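Local coordinates for extracellular solute-binding protein, family 1 (Bifidobacterium longum subsp. infantis ATCC 15697, PDB 3QUF), which probably captures a solute, perhaps a carbohydrate, outside the cell and delivers it to a membrane transporter, as in other family 1 solute-binding proteins, at residues Thr95-Lys99 and Ser100-Leu104; Gln388-Gln392 and Gly393-Ala397. All coordinates share one frame; numbering follows the deposited sequence.

Contact 1 of 2, residues Thr95-Lys99 and Ser100-Leu104; sequences TDVMK and SGAAL. With ACY (acetic acid), chain E.
Ser100 closes the C-terminal end of helix 94-100, its hydroxyl folded back onto Val97 O and accepting from Ala102 N, the bond that makes the ST turn. Ser100 OG sits between the backbone N and the carbonyl carbon (chi1 78°), which lets it donate to Val97 O at 2.6 Å and accept from Ala102 N at 3.2 Å. One hydroxyl therefore serves both a carbonyl of the ending helix and an amide of the chain leaving it. Ser100 N is held less firmly: it bonds to Asp96 O at 3.3 Å and, weakly, to Val97 O. Gly101 N reaches Met98 O at 3.2 Å from above the carbonyl plane, 58° out of it. With positive phi, Gly101 turns the chain out of the helix; a CB there would press on the preceding carbonyl oxygen. Met98 O is used again, by a water that donates to it and accepts from Ala103 N, and by Gln125 NE2. Apolar contact between the segments is slight: Val97 CG1 comes to 4.5 Å from Ala102 CB, and both side chains also lie on Leu78 of helix 67-79. The departing loop pairs its backbone at Ala102 and Leu104 with Ser307 and Ile305. At the first turn, an acetic acid molecule, probably from the crystallisation liquor, receives the backbone N-H groups of Thr95 (weakly) and Asp96 on its one oxygen OXT. Thr95 OG1 bonds to Pro373 O, and the N-H of Asp96 points almost straight (167°) at ACY OXT, 3.0 Å from Asp96 N.

Contact 2 of 2, residues Gln388-Gln392 and Gly393-Ala397; sequences QKIVQ and GQISA
Lys389 and Ile390 receive the chain that turns back at Gly393, where a Schellman motif ends helix 376-391. Two backbone bonds define it. Gln394 N donates to Lys389 O at 2.9 Å, nearly along the C=O axis, and Gly393 N donates to Ile390 O at 3.0 Å from above the carbonyl plane. Gly393 is the C-prime residue; its positive phi favours glycine, and a CB would run into Gln392 O. The apolar part centres on Ile395, whose CA-CB bond is directed at the helix. With CG1 between the backbone N and the carbonyl carbon (chi1 68°), Ile395 brings CG1 and CD1 both to 3.6 Å from Lys389 CB, while its CG2 lies near Lys389 CD. The side chains of Ile390 and Ile395 cross at about a right angle, Ile390 CG1 lying 3.9 Å from Ile395 CG1, and both isoleucines also touch Ala400 of helix 397-408. An alanine at Ile395 would remove CG1, CG2 and CD1, and is likely to leave Lys389 CB and Ile390 CG1 uncovered on the side of the loop. Among the polar residues, Ser396 is the N-cap of the next helix, its OG bonded to Asp399 N. The side chains of Gln392 and Gln394 run side by side and point the same way, but their amide planes are 56° apart, and Gln392 CB packs at 3.9 Å from Gln394 CG.

In the fold
Both contacts close a helix with a glycine of positive phi, but they lie well apart along the elongated chain: their centres are 38 Å from each other, the nearest atoms about 24 Å, and they do not touch. Contact 1 sits about 21 Å from the centre of the chain and passes from helix 94-100 into a loop beside strand 295-305. Contact 2, about 25 Å from that centre, joins helix 376-391 to helix 397-408 and packs on helix 223-234. The two-lobed shape is that of a periplasmic-type binding protein, with one contact in each lobe; in this family the solute typically binds in the cleft between them. Contact 1 carries acetic acid, probably not a transported solute.

Contact 1 of 2, residues Thr95-Lys99 and Ser100-Leu104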
loop_
_atom_site.group_PDB
_atom_site.type_symbol
_atom_site.label_atom_id
_atom_site.label_comp_id
_atom_site.label_asym_id
_atom_site.label_seq_id
_atom_site.Cartn_x
_atom_site.Cartn_y
_atom_site.Cartn_z
ATOM N N THR A 95 11.459 8.588 -5.545
ATOM C CA THR A 95 11.733 9.980 -5.931
ATOM C C THR A 95 13.235 10.270 -6.068
ATOM O O THR A 95 13.646 10.948 -7.010
ATOM C CB THR A 95 11.009 10.953 -5.032
ATOM O OG1 THR A 95 11.455 10.753 -3.708
ATOM C CG2 THR A 95 9.520 10.751 -5.114
ATOM N N ASP A 96 14.068 9.659 -5.219
ATOM C CA ASP A 96 15.521 9.804 -5.338
ATOM C C ASP A 96 16.016 9.304 -6.687
ATOM O O ASP A 96 16.794 9.978 -7.344
ATOM C CB ASP A 96 16.255 9.081 -4.205
ATOM C CG ASP A 96 16.084 9.769 -2.840
ATOM O OD1 ASP A 96 15.938 11.010 -2.793
ATOM O OD2 ASP A 96 16.112 9.037 -1.828
ATOM N N VAL A 97 15.543 8.133 -7.110
ATOM C CA VAL A 97 15.933 7.609 -8.425
ATOM C C VAL A 97 15.400 8.486 -9.562
ATOM O O VAL A 97 16.155 8.817 -10.469
ATOM C CB VAL A 97 15.522 6.164 -8.604
ATOM C CG1 VAL A 97 15.897 5.673 -10.005
ATOM C CG2 VAL A 97 16.285 5.344 -7.570
HETATM N N MSE A 98 14.112 8.820 -9.530
HETATM C CA MSE A 98 13.557 9.633 -10.609
HETATM C C MSE A 98 14.291 10.964 -10.718
HETATM O O MSE A 98 14.583 11.424 -11.827
HETATM C CB MSE A 98 12.049 9.803 -10.438
HETATM C CG MSE A 98 11.266 8.538 -10.701
HETATM SE SE MSE A 98 9.353 8.826 -10.719
HETATM C CE MSE A 98 9.057 9.334 -8.863
ATOM N N LYS A 99 14.595 11.599 -9.593
ATOM C CA LYS A 99 15.234 12.935 -9.582
ATOM C C LYS A 99 16.637 12.890 -10.171
ATOM O O LYS A 99 17.164 13.886 -10.635
ATOM C CB LYS A 99 15.350 13.473 -8.140
ATOM C CG LYS A 99 14.052 14.004 -7.535
ATOM C CD LYS A 99 14.129 14.036 -5.985
ATOM C CE LYS A 99 13.041 14.892 -5.317
ATOM N NZ LYS A 99 13.410 16.339 -5.154
ATOM N N SER A 100 17.270 11.718 -10.064
ATOM C CA SER A 100 18.595 11.526 -10.573
ATOM C C SER A 100 18.719 11.482 -12.079
ATOM O O SER A 100 19.814 11.644 -12.607
ATOM C CB SER A 100 19.254 10.269 -9.988
ATOM O OG SER A 100 18.771 9.100 -10.613
ATOM N N GLY A 101 17.615 11.271 -12.766
ATOM C CA GLY A 101 17.639 11.063 -14.202
ATOM C C GLY A 101 18.028 9.669 -14.645
ATOM O O GLY A 101 18.065 9.419 -15.864
ATOM N N ALA A 102 18.196 8.737 -13.705
ATOM C CA ALA A 102 18.623 7.385 -14.090
ATOM C C ALA A 102 17.568 6.523 -14.740
ATOM O O ALA A 102 17.926 5.495 -15.312
ATOM C CB ALA A 102 19.182 6.634 -12.856
ATOM N N ALA A 103 16.295 6.874 -14.590
ATOM C CA ALA A 103 15.205 6.095 -15.147
ATOM C C ALA A 103 14.760 6.656 -16.486
ATOM O O ALA A 103 14.618 7.895 -16.649
ATOM C CB ALA A 103 14.013 6.032 -14.155
ATOM N N LEU A 104 14.521 5.761 -17.421
ATOM C CA LEU A 104 14.031 6.093 -18.757
ATOM C C LEU A 104 12.597 6.586 -18.696
ATOM O O LEU A 104 11.778 5.991 -18.049
ATOM C CB LEU A 104 14.068 4.854 -19.638
ATOM C CG LEU A 104 13.652 4.999 -21.115
ATOM C CD1 LEU A 104 14.651 5.854 -21.852
ATOM C CD2 LEU A 104 13.573 3.563 -21.758
HETATM C C ACY E . 12.191 8.549 -1.781
HETATM O O ACY E . 12.659 9.098 -0.742
HETATM O OXT ACY E . 12.897 8.319 -2.788
HETATM C CH3 ACY E . 10.719 8.227 -1.750
HETATM O O HOH W 1 14.851 9.442 -14.040
#

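Contact 2 of 2, residues Gln388-Gln392 and Gly393-Ala397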
loop_
_atom_site.group_PDB
_atom_site.type_symbol
_atom_site.label_atom_id
_atom_site.label_comp_id
_atom_site.label_asym_id
_atom_site.label_seq_id
_atom_site.Cartn_x
_atom_site.Cartn_y
_atom_site.Cartn_z
ATOM N N GLN A 388 0.230 7.762 18.412
ATOM C CA GLN A 388 0.233 7.199 19.748
ATOM C C GLN A 388 -0.147 8.265 20.813
ATOM O O GLN A 388 -0.946 8.001 21.721
ATOM C CB GLN A 388 1.582 6.544 20.044
ATOM C CG GLN A 388 1.916 5.289 19.240
ATOM C CD GLN A 388 3.356 4.830 19.424
ATOM O OE1 GLN A 388 4.068 5.379 20.253
ATOM N NE2 GLN A 388 3.788 3.825 18.669
ATOM N N LYS A 389 0.389 9.478 20.681
ATOM C CA LYS A 389 0.055 10.568 21.607
ATOM C C LYS A 389 -1.419 10.965 21.521
ATOM O O LYS A 389 -2.027 11.327 22.514
ATOM C CB LYS A 389 0.925 11.795 21.349
ATOM C CG LYS A 389 2.361 11.556 21.706
ATOM C CD LYS A 389 3.298 12.770 21.422
ATOM C CE LYS A 389 4.752 12.289 21.327
ATOM N NZ LYS A 389 5.733 13.265 20.733
ATOM N N ILE A 390 -1.997 10.914 20.323
ATOM C CA ILE A 390 -3.435 11.194 20.194
ATOM C C ILE A 390 -4.237 10.147 20.933
ATOM O O ILE A 390 -5.162 10.491 21.702
ATOM C CB ILE A 390 -3.914 11.211 18.750
ATOM C CG1 ILE A 390 -3.413 12.443 18.025
ATOM C CG2 ILE A 390 -5.482 11.107 18.688
ATOM C CD1 ILE A 390 -3.551 12.334 16.528
ATOM N N VAL A 391 -3.894 8.874 20.736
ATOM C CA VAL A 391 -4.664 7.782 21.349
ATOM C C VAL A 391 -4.600 7.915 22.869
ATOM O O VAL A 391 -5.619 7.748 23.558
ATOM C CB VAL A 391 -4.178 6.404 20.899
ATOM C CG1 VAL A 391 -4.865 5.288 21.707
ATOM C CG2 VAL A 391 -4.468 6.220 19.395
ATOM N N GLN A 392 -3.422 8.290 23.370
ATOM C CA GLN A 392 -3.204 8.462 24.811
ATOM C C GLN A 392 -3.708 9.771 25.388
ATOM O O GLN A 392 -3.452 10.078 26.554
ATOM C CB GLN A 392 -1.730 8.311 25.099
ATOM C CG GLN A 392 -1.272 6.925 24.850
ATOM C CD GLN A 392 0.229 6.762 24.944
ATOM O OE1 GLN A 392 1.018 7.561 24.393
ATOM N NE2 GLN A 392 0.643 5.688 25.600
ATOM N N GLY A 393 -4.427 10.552 24.603
ATOM C CA GLY A 393 -4.997 11.789 25.099
ATOM C C GLY A 393 -3.974 12.855 25.443
ATOM O O GLY A 393 -4.292 13.781 26.185
ATOM N N GLN A 394 -2.756 12.761 24.902
ATOM C CA GLN A 394 -1.685 13.696 25.262
ATOM C C GLN A 394 -1.598 14.900 24.353
ATOM O O GLN A 394 -1.062 15.914 24.746
ATOM C CB GLN A 394 -0.320 13.012 25.275
ATOM C CG GLN A 394 -0.303 11.753 26.106
ATOM C CD GLN A 394 1.095 11.277 26.459
ATOM O OE1 GLN A 394 1.939 11.030 25.588
ATOM N NE2 GLN A 394 1.336 11.116 27.744
ATOM N N ILE A 395 -2.061 14.783 23.118
ATOM C CA ILE A 395 -2.008 15.900 22.205
ATOM C C ILE A 395 -3.329 15.981 21.461
ATOM O O ILE A 395 -4.054 14.998 21.369
ATOM C CB ILE A 395 -0.842 15.761 21.246
ATOM C CG1 ILE A 395 -1.068 14.593 20.278
ATOM C CG2 ILE A 395 0.464 15.572 22.024
ATOM C CD1 ILE A 395 -0.054 14.533 19.237
ATOM N N SER A 396 -3.649 17.158 20.953
ATOM C CA SER A 396 -4.869 17.327 20.197
ATOM C C SER A 396 -4.599 16.939 18.756
ATOM O O SER A 396 -3.442 16.806 18.342
ATOM C CB SER A 396 -5.303 18.771 20.212
ATOM O OG SER A 396 -4.329 19.563 19.576
ATOM N N ALA A 397 -5.683 16.799 17.995
ATOM C CA ALA A 397 -5.593 16.610 16.553
ATOM C C ALA A 397 -4.789 17.715 15.884
ATOM O O ALA A 397 -3.871 17.432 15.107
ATOM C CB ALA A 397 -6.997 16.538 15.940
#